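Local structure of putative N-acetyl-gamma-glutamyl-phosphate reductase (Arabidopsis thaliana, 1XYG) at residues 47-52 and 70-75. The protein probably catalyses the NADP-dependent interconversion of N-acetylglutamyl 5-phosphate and N-acetylglutamate 5-semialdehyde, the third step of arginine synthesis from glutamate. Residues are numbered along the deposited sequence; the frame is centred on the assembly and turned at random.
Sequences MTADRK and PTLVSV
A single parallel beta bridge joins Thr48 to Val73 beside the C-terminal end of strand 42-47, outermost in this chain's parallel Rossmann-type sheet. Val73 straddles Thr48: its N gives a nearly straight bond to Met47 O (3.1 Å, 169° at the hydrogen), and its O accepts Ala49 N at 3.0 Å. At both ends water links the chains: one accepts a hydrogen bond from Met47 N and donates one to Thr71 O, the other accepts from Val75 N and donates to Ala49 O.

Leu72 fills the apolar side of the junction. It turns CG anti to its carbonyl carbon (chi1 -63°), which sets its two methyls among Met47, Ala49 and Lys52: CD2 lies 3.7 Å from Met47 CB, while CD1 lies 3.9 Å from Ala49 CB and 3.6 Å from Lys52 O. The small methyl of Ala49 suits this close approach. Met47, flexible and unbranched, bends at chi3 (-62°) to bring CE within 3.7 Å of Pro70 CD, the two side chains crossing at about a right angle, with CE also beside Pro70 O. Cut back to alanine, Leu72 would probably leave the Met47 and Ala49 side chains without the apolar partner they share.

Lys52 NZ forms a salt bridge with Glu203 of the second subunit. The Leu72 backbone bonds to Gly54 and Gln55; the Thr48 backbone pairs with Ala24 and with Leu21 of strand 17-22, while the Leu72 side chain meets Val60 of helix 57-60.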
loop_
_atom_site.group_PDB
_atom_site.type_symbol
_atom_site.label_atom_id
_atom_site.label_comp_id
_atom_site.label_asym_id
_atom_site.label_seq_id
_atom_site.Cartn_x
_atom_site.Cartn_y
_atom_site.Cartn_z
ATOM N N MET A 47 7.200 25.982 -20.477
ATOM C CA MET A 47 7.651 24.974 -19.510
ATOM C C MET A 47 9.100 24.500 -19.702
ATOM O O MET A 47 9.515 24.163 -20.819
ATOM C CB MET A 47 6.736 23.743 -19.548
ATOM C CG MET A 47 5.286 23.989 -19.176
ATOM S SD MET A 47 4.358 22.441 -18.936
ATOM C CE MET A 47 4.453 21.665 -20.556
ATOM N N THR A 48 9.842 24.440 -18.594
ATOM C CA THR A 48 11.250 24.021 -18.572
ATOM C C THR A 48 11.514 22.632 -17.955
ATOM O O THR A 48 10.897 22.252 -16.957
ATOM C CB THR A 48 12.113 25.016 -17.770
ATOM O OG1 THR A 48 12.097 26.302 -18.393
ATOM C CG2 THR A 48 13.513 24.538 -17.703
ATOM N N ALA A 49 12.452 21.896 -18.553
ATOM C CA ALA A 49 12.861 20.572 -18.080
ATOM C C ALA A 49 14.355 20.415 -18.351
ATOM O O ALA A 49 14.911 21.063 -19.239
ATOM C CB ALA A 49 12.084 19.478 -18.794
ATOM N N ASP A 50 15.010 19.547 -17.592
ATOM C CA ASP A 50 16.439 19.347 -17.762
ATOM C C ASP A 50 16.774 18.231 -18.760
ATOM O O ASP A 50 16.952 18.486 -19.955
ATOM C CB ASP A 50 17.078 19.063 -16.401
ATOM C CG ASP A 50 18.587 19.131 -16.443
ATOM O OD1 ASP A 50 19.124 20.092 -17.040
ATOM O OD2 ASP A 50 19.233 18.229 -15.871
ATOM N N ARG A 51 16.856 16.999 -18.268
ATOM C CA ARG A 51 17.180 15.857 -19.116
ATOM C C ARG A 51 16.065 15.571 -20.101
ATOM O O ARG A 51 16.309 15.096 -21.208
ATOM C CB ARG A 51 17.418 14.619 -18.258
ATOM C CG ARG A 51 18.284 14.898 -17.061
ATOM C CD ARG A 51 18.619 13.634 -16.308
ATOM N NE ARG A 51 19.257 13.956 -15.037
ATOM C CZ ARG A 51 19.847 13.069 -14.249
ATOM N NH1 ARG A 51 19.886 11.793 -14.603
ATOM N NH2 ARG A 51 20.387 13.456 -13.100
ATOM N N LYS A 52 14.837 15.872 -19.696
ATOM C CA LYS A 52 13.687 15.610 -20.546
ATOM C C LYS A 52 13.249 16.793 -21.398
ATOM O O LYS A 52 12.115 16.837 -21.866
ATOM C CB LYS A 52 12.535 15.093 -19.685
ATOM C CG LYS A 52 12.881 13.771 -19.014
ATOM C CD LYS A 52 11.820 13.306 -18.041
ATOM C CE LYS A 52 12.261 12.022 -17.351
ATOM N NZ LYS A 52 11.257 11.525 -16.368
ATOM N N PRO A 70 2.631 22.968 -23.859
ATOM C CA PRO A 70 3.778 23.287 -24.713
ATOM C C PRO A 70 4.815 22.193 -24.644
ATOM O O PRO A 70 4.760 21.339 -23.766
ATOM C CB PRO A 70 4.310 24.593 -24.121
ATOM C CG PRO A 70 3.140 25.126 -23.347
ATOM C CD PRO A 70 2.553 23.916 -22.743
ATOM N N THR A 71 5.753 22.220 -25.585
ATOM C CA THR A 71 6.825 21.238 -25.645
ATOM C C THR A 71 7.840 21.736 -24.622
ATOM O O THR A 71 8.045 22.940 -24.501
ATOM C CB THR A 71 7.455 21.211 -27.063
ATOM O OG1 THR A 71 6.443 20.888 -28.022
ATOM C CG2 THR A 71 8.566 20.184 -27.138
ATOM N N LEU A 72 8.457 20.837 -23.866
ATOM C CA LEU A 72 9.450 21.249 -22.870
ATOM C C LEU A 72 10.730 21.759 -23.514
ATOM O O LEU A 72 11.222 21.183 -24.483
ATOM C CB LEU A 72 9.790 20.075 -21.952
ATOM C CG LEU A 72 8.631 19.550 -21.109
ATOM C CD1 LEU A 72 8.944 18.142 -20.644
ATOM C CD2 LEU A 72 8.388 20.483 -19.934
ATOM N N VAL A 73 11.263 22.847 -22.971
ATOM C CA VAL A 73 12.503 23.409 -23.486
ATOM C C VAL A 73 13.510 23.486 -22.352
ATOM O O VAL A 73 13.185 23.208 -21.193
ATOM C CB VAL A 73 12.307 24.834 -24.054
ATOM C CG1 VAL A 73 11.170 24.837 -25.063
ATOM C CG2 VAL A 73 12.050 25.828 -22.925
ATOM N N SER A 74 14.731 23.870 -22.697
ATOM C CA SER A 74 15.801 24.007 -21.729
ATOM C C SER A 74 15.755 25.414 -21.146
ATOM O O SER A 74 15.384 26.359 -21.844
ATOM C CB SER A 74 17.144 23.774 -22.419
ATOM O OG SER A 74 18.221 24.084 -21.557
ATOM N N VAL A 75 16.117 25.554 -19.872
ATOM C CA VAL A 75 16.143 26.867 -19.230
ATOM C C VAL A 75 16.939 27.841 -20.092
ATOM O O VAL A 75 16.574 29.005 -20.230
ATOM C CB VAL A 75 16.851 26.847 -17.858
ATOM C CG1 VAL A 75 16.842 28.240 -17.259
ATOM C CG2 VAL A 75 16.176 25.880 -16.931
HETATM O O HOH W 1 7.713 25.625 -23.178
HETATM O O HOH W 2 16.792 23.148 -18.462
#